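Local coordinates for OBG-type G domain-containing protein (Pyrococcus horikoshii, PDB 2E87) that binds GDP in an OBG-type G domain joined to a long helical bundle and is probably a GTPase, though its cellular role is unknown, at residues L17-A29 against L48-L61. Residues are numbered along the deposited sequence; the frame is centred on the assembly and turned at random.
Sequences LIDKAFRRAEKAA and LRVRTVSNVVRDNL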
ATOM      1  N   LEU A  17      17.755   0.214 -20.943  1.00 35.56           N
ATOM      2  CA  LEU A  17      16.821  -0.423 -21.866  1.00 36.93           C
ATOM      3  C   LEU A  17      17.345  -0.283 -23.281  1.00 36.23           C
ATOM      4  O   LEU A  17      17.264  -1.206 -24.087  1.00 34.31           O
ATOM      5  CB  LEU A  17      15.439   0.217 -21.783  1.00 37.07           C
ATOM      6  CG  LEU A  17      14.229  -0.683 -21.510  1.00 46.89           C
ATOM      7  CD1 LEU A  17      13.013  -0.072 -22.206  1.00 47.29           C
ATOM      8  CD2 LEU A  17      14.463  -2.094 -22.022  1.00 44.75           C
ATOM      9  N   ILE A  18      17.882   0.892 -23.581  1.00 37.99           N
ATOM     10  CA  ILE A  18      18.429   1.152 -24.902  1.00 40.53           C
ATOM     11  C   ILE A  18      19.548   0.159 -25.173  1.00 41.84           C
ATOM     12  O   ILE A  18      19.547  -0.535 -26.186  1.00 43.56           O
ATOM     13  CB  ILE A  18      18.992   2.583 -24.997  1.00 37.61           C
ATOM     14  CG1 ILE A  18      17.843   3.590 -24.983  1.00 28.34           C
ATOM     15  CG2 ILE A  18      19.822   2.737 -26.261  1.00 29.11           C
ATOM     16  CD1 ILE A  18      18.309   5.042 -24.844  1.00 35.21           C
ATOM     17  N   ASP A  19      20.492   0.078 -24.244  1.00 40.92           N
ATOM     18  CA  ASP A  19      21.613  -0.825 -24.397  1.00 42.23           C
ATOM     19  C   ASP A  19      21.177  -2.274 -24.529  1.00 43.43           C
ATOM     20  O   ASP A  19      21.684  -3.004 -25.383  1.00 42.53           O
ATOM     21  CB  ASP A  19      22.583  -0.655 -23.224  1.00 46.01           C
ATOM     22  CG  ASP A  19      23.380   0.640 -23.311  1.00 58.00           C
ATOM     23  OD1 ASP A  19      23.010   1.525 -24.119  1.00 60.53           O
ATOM     24  OD2 ASP A  19      24.377   0.780 -22.567  1.00 66.18           O
ATOM     25  N   LYS A  20      20.229  -2.689 -23.695  1.00 39.52           N
ATOM     26  CA  LYS A  20      19.743  -4.062 -23.739  1.00 35.82           C
ATOM     27  C   LYS A  20      19.154  -4.325 -25.120  1.00 35.77           C
ATOM     28  O   LYS A  20      19.478  -5.312 -25.768  1.00 31.54           O
ATOM     29  CB  LYS A  20      18.674  -4.276 -22.671  1.00 36.76           C
ATOM     30  CG  LYS A  20      18.233  -5.720 -22.474  1.00 43.86           C
ATOM     31  CD  LYS A  20      17.124  -5.801 -21.415  1.00 49.12           C
ATOM     32  CE  LYS A  20      16.907  -7.218 -20.896  1.00 51.22           C
ATOM     33  NZ  LYS A  20      18.138  -7.716 -20.206  1.00 57.71           N
ATOM     34  N   ALA A  21      18.300  -3.418 -25.569  1.00 34.76           N
ATOM     35  CA  ALA A  21      17.653  -3.554 -26.860  1.00 30.95           C
ATOM     36  C   ALA A  21      18.622  -3.531 -28.051  1.00 35.08           C
ATOM     37  O   ALA A  21      18.509  -4.360 -28.953  1.00 33.50           O
ATOM     38  CB  ALA A  21      16.603  -2.472 -27.011  1.00 27.80           C
ATOM     39  N   PHE A  22      19.566  -2.592 -28.072  1.00 33.05           N
ATOM     40  CA  PHE A  22      20.500  -2.533 -29.192  1.00 36.33           C
ATOM     41  C   PHE A  22      21.378  -3.783 -29.172  1.00 40.58           C
ATOM     42  O   PHE A  22      21.597  -4.424 -30.203  1.00 43.99           O
ATOM     43  CB  PHE A  22      21.365  -1.272 -29.123  1.00 30.01           C
ATOM     44  CG  PHE A  22      20.621   0.006 -29.407  1.00 32.88           C
ATOM     45  CD1 PHE A  22      21.300   1.226 -29.424  1.00 38.73           C
ATOM     46  CD2 PHE A  22      19.248   0.001 -29.672  1.00 32.71           C
ATOM     47  CE1 PHE A  22      20.628   2.422 -29.703  1.00 38.07           C
ATOM     48  CE2 PHE A  22      18.569   1.186 -29.951  1.00 36.60           C
ATOM     49  CZ  PHE A  22      19.259   2.404 -29.970  1.00 39.85           C
ATOM     50  N   ARG A  23      21.860  -4.135 -27.987  1.00 41.57           N
ATOM     51  CA  ARG A  23      22.705  -5.308 -27.829  1.00 45.73           C
ATOM     52  C   ARG A  23      21.993  -6.549 -28.362  1.00 44.19           C
ATOM     53  O   ARG A  23      22.586  -7.342 -29.087  1.00 44.81           O
ATOM     54  CB  ARG A  23      23.067  -5.522 -26.355  1.00 47.74           C
ATOM     55  CG  ARG A  23      24.457  -6.124 -26.135  1.00 62.32           C
ATOM     56  CD  ARG A  23      24.626  -6.731 -24.736  1.00 67.84           C
ATOM     57  NE  ARG A  23      24.172  -5.834 -23.671  1.00 71.63           N
ATOM     58  CZ  ARG A  23      23.121  -6.070 -22.881  1.00 74.14           C
ATOM     59  NH1 ARG A  23      22.397  -7.179 -23.027  1.00 70.80           N
ATOM     60  NH2 ARG A  23      22.786  -5.192 -21.940  1.00 69.63           N
ATOM     61  N   ARG A  24      20.720  -6.716 -28.007  1.00 43.07           N
ATOM     62  CA  ARG A  24      19.967  -7.881 -28.446  1.00 42.23           C
ATOM     63  C   ARG A  24      19.727  -7.856 -29.948  1.00 43.99           C
ATOM     64  O   ARG A  24      19.619  -8.902 -30.587  1.00 46.09           O
ATOM     65  CB  ARG A  24      18.622  -7.971 -27.723  1.00 43.29           C
ATOM     66  CG  ARG A  24      17.960  -9.332 -27.852  1.00 55.75           C
ATOM     67  CD  ARG A  24      18.311 -10.236 -26.678  1.00 62.47           C
ATOM     68  NE  ARG A  24      17.249 -10.261 -25.670  1.00 69.59           N
ATOM     69  CZ  ARG A  24      17.439 -10.030 -24.374  1.00 74.11           C
ATOM     70  NH1 ARG A  24      18.655  -9.752 -23.917  1.00 76.65           N
ATOM     71  NH2 ARG A  24      16.411 -10.074 -23.530  1.00 77.00           N
ATOM     72  N   ALA A  25      19.636  -6.659 -30.508  1.00 39.15           N
ATOM     73  CA  ALA A  25      19.408  -6.518 -31.935  1.00 39.38           C
ATOM     74  C   ALA A  25      20.700  -6.856 -32.678  1.00 37.40           C
ATOM     75  O   ALA A  25      20.684  -7.450 -33.744  1.00 37.90           O
ATOM     76  CB  ALA A  25      18.952  -5.097 -32.258  1.00 36.09           C
ATOM     77  N   GLU A  26      21.819  -6.471 -32.091  1.00 39.03           N
ATOM     78  CA  GLU A  26      23.119  -6.741 -32.668  1.00 40.35           C
ATOM     79  C   GLU A  26      23.313  -8.263 -32.750  1.00 44.85           C
ATOM     80  O   GLU A  26      23.664  -8.809 -33.800  1.00 46.13           O
ATOM     81  CB  GLU A  26      24.178  -6.090 -31.781  1.00 38.09           C
ATOM     82  CG  GLU A  26      25.618  -6.336 -32.169  1.00 43.24           C
ATOM     83  CD  GLU A  26      26.563  -5.505 -31.325  1.00 48.78           C
ATOM     84  OE1 GLU A  26      26.545  -5.655 -30.086  1.00 58.28           O
ATOM     85  OE2 GLU A  26      27.315  -4.687 -31.893  1.00 54.70           O
ATOM     86  N   LYS A  27      23.048  -8.940 -31.639  1.00 44.73           N
ATOM     87  CA  LYS A  27      23.200 -10.385 -31.558  1.00 46.37           C
ATOM     88  C   LYS A  27      22.318 -11.118 -32.555  1.00 47.41           C
ATOM     89  O   LYS A  27      22.776 -12.030 -33.232  1.00 51.22           O
ATOM     90  CB  LYS A  27      22.890 -10.853 -30.134  1.00 49.17           C
ATOM     91  CG  LYS A  27      23.002 -12.352 -29.898  1.00 60.81           C
ATOM     92  CD  LYS A  27      22.938 -12.657 -28.403  1.00 68.42           C
ATOM     93  CE  LYS A  27      22.853 -14.149 -28.124  1.00 74.09           C
ATOM     94  NZ  LYS A  27      22.906 -14.452 -26.658  1.00 78.58           N
ATOM     95  N   ALA A  28      21.059 -10.712 -32.657  1.00 44.63           N
ATOM     96  CA  ALA A  28      20.138 -11.368 -33.576  1.00 42.00           C
ATOM     97  C   ALA A  28      20.486 -11.170 -35.037  1.00 45.71           C
ATOM     98  O   ALA A  28      20.204 -12.043 -35.851  1.00 48.79           O
ATOM     99  CB  ALA A  28      18.717 -10.894 -33.332  1.00 36.13           C
ATOM    100  N   ALA A  29      21.094 -10.036 -35.377  1.00 45.89           N
ATOM    101  CA  ALA A  29      21.428  -9.756 -36.769  1.00 50.60           C
ATOM    102  C   ALA A  29      22.633 -10.524 -37.318  1.00 53.97           C
ATOM    103  O   ALA A  29      22.639 -10.911 -38.499  1.00 52.33           O
ATOM    104  CB  ALA A  29      21.642  -8.256 -36.966  1.00 47.86           C
ATOM    105  N   LEU A  48      14.906  -7.035 -39.185  1.00 38.65           N
ATOM    106  CA  LEU A  48      15.029  -7.856 -37.995  1.00 40.09           C
ATOM    107  C   LEU A  48      15.457  -6.981 -36.830  1.00 39.57           C
ATOM    108  O   LEU A  48      14.940  -7.118 -35.732  1.00 40.43           O
ATOM    109  CB  LEU A  48      16.050  -8.979 -38.205  1.00 35.89           C
ATOM    110  CG  LEU A  48      16.356  -9.831 -36.966  1.00 35.85           C
ATOM    111  CD1 LEU A  48      15.102 -10.557 -36.468  1.00 35.36           C
ATOM    112  CD2 LEU A  48      17.433 -10.826 -37.310  1.00 39.79           C
ATOM    113  N   ARG A  49      16.405  -6.079 -37.071  1.00 36.98           N
ATOM    114  CA  ARG A  49      16.871  -5.199 -36.013  1.00 33.02           C
ATOM    115  C   ARG A  49      15.728  -4.340 -35.497  1.00 38.31           C
ATOM    116  O   ARG A  49      15.530  -4.224 -34.284  1.00 33.33           O
ATOM    117  CB  ARG A  49      17.984  -4.283 -36.507  1.00 36.68           C
ATOM    118  CG  ARG A  49      19.307  -4.953 -36.754  1.00 35.23           C
ATOM    119  CD  ARG A  49      20.398  -3.892 -36.890  1.00 40.28           C
ATOM    120  NE  ARG A  49      21.731  -4.474 -37.033  1.00 37.26           N
ATOM    121  CZ  ARG A  49      22.196  -5.002 -38.157  1.00 39.09           C
ATOM    122  NH1 ARG A  49      21.440  -5.012 -39.244  1.00 36.17           N
ATOM    123  NH2 ARG A  49      23.407  -5.544 -38.186  1.00 36.11           N
ATOM    124  N   VAL A  50      14.972  -3.737 -36.412  1.00 37.32           N
ATOM    125  CA  VAL A  50      13.861  -2.886 -36.005  1.00 36.70           C
ATOM    126  C   VAL A  50      12.851  -3.640 -35.145  1.00 39.63           C
ATOM    127  O   VAL A  50      12.332  -3.098 -34.173  1.00 43.11           O
ATOM    128  CB  VAL A  50      13.153  -2.280 -37.227  1.00 36.76           C
ATOM    129  CG1 VAL A  50      11.829  -1.672 -36.815  1.00 38.01           C
ATOM    130  CG2 VAL A  50      14.036  -1.222 -37.847  1.00 34.57           C
ATOM    131  N   ARG A  51      12.591  -4.898 -35.481  1.00 41.06           N
ATOM    132  CA  ARG A  51      11.638  -5.691 -34.716  1.00 41.35           C
ATOM    133  C   ARG A  51      12.179  -6.125 -33.369  1.00 43.02           C
ATOM    134  O   ARG A  51      11.439  -6.175 -32.390  1.00 44.21           O
ATOM    135  CB  ARG A  51      11.211  -6.944 -35.489  1.00 45.16           C
ATOM    136  CG  ARG A  51      10.490  -6.674 -36.782  1.00 48.46           C
ATOM    137  CD  ARG A  51       9.529  -7.809 -37.081  1.00 58.46           C
ATOM    138  NE  ARG A  51       9.015  -7.747 -38.445  1.00 70.87           N
ATOM    139  CZ  ARG A  51       9.694  -8.155 -39.515  1.00 76.68           C
ATOM    140  NH1 ARG A  51      10.917  -8.661 -39.375  1.00 76.36           N
ATOM    141  NH2 ARG A  51       9.148  -8.057 -40.722  1.00 77.95           N
ATOM    142  N   THR A  52      13.465  -6.462 -33.322  1.00 38.04           N
ATOM    143  CA  THR A  52      14.074  -6.909 -32.083  1.00 35.99           C
ATOM    144  C   THR A  52      14.141  -5.755 -31.079  1.00 37.69           C
ATOM    145  O   THR A  52      13.850  -5.935 -29.897  1.00 39.21           O
ATOM    146  CB  THR A  52      15.490  -7.492 -32.340  1.00 38.32           C
ATOM    147  OG1 THR A  52      15.418  -8.474 -33.379  1.00 36.22           O
ATOM    148  CG2 THR A  52      16.036  -8.166 -31.077  1.00 25.73           C
ATOM    149  N   VAL A  53      14.515  -4.565 -31.537  1.00 37.39           N
ATOM    150  CA  VAL A  53      14.573  -3.428 -30.624  1.00 34.01           C
ATOM    151  C   VAL A  53      13.178  -3.167 -30.115  1.00 34.52           C
ATOM    152  O   VAL A  53      12.970  -2.973 -28.929  1.00 36.94           O
ATOM    153  CB  VAL A  53      15.071  -2.146 -31.306  1.00 31.73           C
ATOM    154  CG1 VAL A  53      14.822  -0.923 -30.388  1.00 23.28           C
ATOM    155  CG2 VAL A  53      16.549  -2.283 -31.615  1.00 28.05           C
ATOM    156  N   SER A  54      12.216  -3.178 -31.019  1.00 38.67           N
ATOM    157  CA  SER A  54      10.837  -2.929 -30.631  1.00 40.90           C
ATOM    158  C   SER A  54      10.328  -3.927 -29.598  1.00 42.70           C
ATOM    159  O   SER A  54       9.708  -3.540 -28.608  1.00 43.84           O
ATOM    160  CB  SER A  54       9.928  -2.952 -31.856  1.00 41.73           C
ATOM    161  OG  SER A  54       8.603  -2.622 -31.493  1.00 49.46           O
ATOM    162  N   ASN A  55      10.612  -5.208 -29.811  1.00 42.62           N
ATOM    163  CA  ASN A  55      10.150  -6.235 -28.890  1.00 43.89           C
ATOM    164  C   ASN A  55      10.818  -6.255 -27.544  1.00 40.50           C
ATOM    165  O   ASN A  55      10.166  -6.480 -26.530  1.00 39.53           O
ATOM    166  CB  ASN A  55      10.274  -7.620 -29.511  1.00 45.51           C
ATOM    167  CG  ASN A  55       9.052  -7.995 -30.286  1.00 53.01           C
ATOM    168  OD1 ASN A  55       8.855  -7.529 -31.406  1.00 52.24           O
ATOM    169  ND2 ASN A  55       8.193  -8.821 -29.681  1.00 62.09           N
ATOM    170  N   VAL A  56      12.122  -6.036 -27.530  1.00 35.32           N
ATOM    171  CA  VAL A  56      12.840  -6.051 -26.277  1.00 35.98           C
ATOM    172  C   VAL A  56      12.393  -4.895 -25.397  1.00 37.07           C
ATOM    173  O   VAL A  56      12.167  -5.072 -24.209  1.00 39.27           O
ATOM    174  CB  VAL A  56      14.356  -6.002 -26.532  1.00 33.04           C
ATOM    175  CG1 VAL A  56      15.108  -5.727 -25.245  1.00 28.38           C
ATOM    176  CG2 VAL A  56      14.790  -7.330 -27.109  1.00 35.20           C
ATOM    177  N   VAL A  57      12.244  -3.714 -25.986  1.00 37.35           N
ATOM    178  CA  VAL A  57      11.813  -2.558 -25.213  1.00 36.83           C
ATOM    179  C   VAL A  57      10.385  -2.745 -24.711  1.00 40.15           C
ATOM    180  O   VAL A  57      10.104  -2.553 -23.529  1.00 45.69           O
ATOM    181  CB  VAL A  57      11.873  -1.265 -26.047  1.00 28.03           C
ATOM    182  CG1 VAL A  57      11.156  -0.149 -25.313  1.00 31.19           C
ATOM    183  CG2 VAL A  57      13.314  -0.890 -26.319  1.00 22.98           C
ATOM    184  N   ARG A  58       9.485  -3.127 -25.611  1.00 41.12           N
ATOM    185  CA  ARG A  58       8.097  -3.293 -25.235  1.00 38.98           C
ATOM    186  C   ARG A  58       7.899  -4.407 -24.225  1.00 42.36           C
ATOM    187  O   ARG A  58       7.061  -4.295 -23.343  1.00 40.83           O
ATOM    188  CB  ARG A  58       7.243  -3.502 -26.483  1.00 36.15           C
ATOM    189  CG  ARG A  58       7.024  -2.205 -27.272  1.00 37.58           C
ATOM    190  CD  ARG A  58       6.752  -2.471 -28.747  1.00 47.19           C
ATOM    191  NE  ARG A  58       5.662  -3.413 -28.905  1.00 59.37           N
ATOM    192  CZ  ARG A  58       5.764  -4.580 -29.519  1.00 58.26           C
ATOM    193  NH1 ARG A  58       6.915  -4.961 -30.052  1.00 57.23           N
ATOM    194  NH2 ARG A  58       4.710  -5.376 -29.578  1.00 64.51           N
ATOM    195  N   ASP A  59       8.693  -5.466 -24.319  1.00 43.16           N
ATOM    196  CA  ASP A  59       8.550  -6.554 -23.373  1.00 44.44           C
ATOM    197  C   ASP A  59       8.961  -6.132 -21.972  1.00 46.19           C
ATOM    198  O   ASP A  59       8.242  -6.416 -21.017  1.00 49.77           O
ATOM    199  CB  ASP A  59       9.363  -7.767 -23.812  1.00 48.69           C
ATOM    200  CG  ASP A  59       8.765  -8.455 -25.031  1.00 52.88           C
ATOM    201  OD1 ASP A  59       7.618  -8.121 -25.422  1.00 48.49           O
ATOM    202  OD2 ASP A  59       9.449  -9.337 -25.593  1.00 46.42           O
ATOM    203  N   ASN A  60      10.098  -5.450 -21.839  1.00 42.41           N
ATOM    204  CA  ASN A  60      10.529  -5.022 -20.511  1.00 44.79           C
ATOM    205  C   ASN A  60       9.550  -3.998 -19.927  1.00 43.28           C
ATOM    206  O   ASN A  60       9.104  -4.139 -18.783  1.00 40.58           O
ATOM    207  CB  ASN A  60      11.960  -4.466 -20.546  1.00 49.25           C
ATOM    208  CG  ASN A  60      13.028  -5.575 -20.674  1.00 62.53           C
ATOM    209  OD1 ASN A  60      13.513  -6.114 -19.677  1.00 59.40           O
ATOM    210  ND2 ASN A  60      13.378  -5.924 -21.912  1.00 65.58           N
ATOM    211  N   LEU A  61       9.174  -2.989 -20.710  1.00 39.87           N
ATOM    212  CA  LEU A  61       8.244  -1.998 -20.190  1.00 42.17           C
ATOM    213  C   LEU A  61       6.901  -2.615 -19.803  1.00 46.35           C
ATOM    214  O   LEU A  61       6.379  -2.341 -18.724  1.00 47.42           O
ATOM    215  CB  LEU A  61       8.026  -0.880 -21.206  1.00 35.46           C
ATOM    216  CG  LEU A  61       9.248  -0.004 -21.493  1.00 40.71           C
ATOM    217  CD1 LEU A  61       8.891   0.910 -22.634  1.00 35.85           C
ATOM    218  CD2 LEU A  61       9.676   0.801 -20.245  1.00 31.71           C
TER
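Leu-17 is the knob at one end of this contact, set into a hole formed by Val-56, Val-57, Asn-60 and Leu-61. Its CD1 methyl lies 3.6 Å from Val-57 CG1, while CD2 rests on Asn-60 CB. Further along, the small alanines let the two roughly antiparallel helices approach to 8.2 Å between axes, and valines supply the bumps. Val-56 pushes CG1, the branch anti to its own backbone N (chi1 168°), against the backbone at Ala-21 CA, 3.7 Å away; its CG2 lies against the aliphatic part of Arg-24. Val-53 CG2 touches Ala-25 CB and, obliquely, CD2 of Phe-22, whose ring also stacks on Tyr-133 of helix 122-142. Beside Val-53, and one turn from Val-56, Thr-52 suits its place because OG1 is bonded to Leu-48 O (2.8 Å) within its own helix, which holds the CG2 methyl against Ala-25 CA. At the far end Ala-29 CB sits over the centre of the Arg-49 guanidinium, 3.4 Å above its plane. Asn-60 ND2 gives a nearly straight bond (166°) to Val-56 O, and the amide so fixed lies beside the methylenes of Lys-20. With an alanine here, Val-56 O would probably lose its side-chain donor and Lys-20 the flat group its methylenes lie against, and the wall of the Leu-17 hole would be thinned. The contact joins helices 14-30 and 38-67 of the NOG1-type N-terminal helical domain, far from the nucleotide. Thr-52 and Asn-60 spend their polar groups on their own helix, and Arg-49 NH1 forms a salt bridge with Glu-46 of the same helix, so apolar shape fit carries the join.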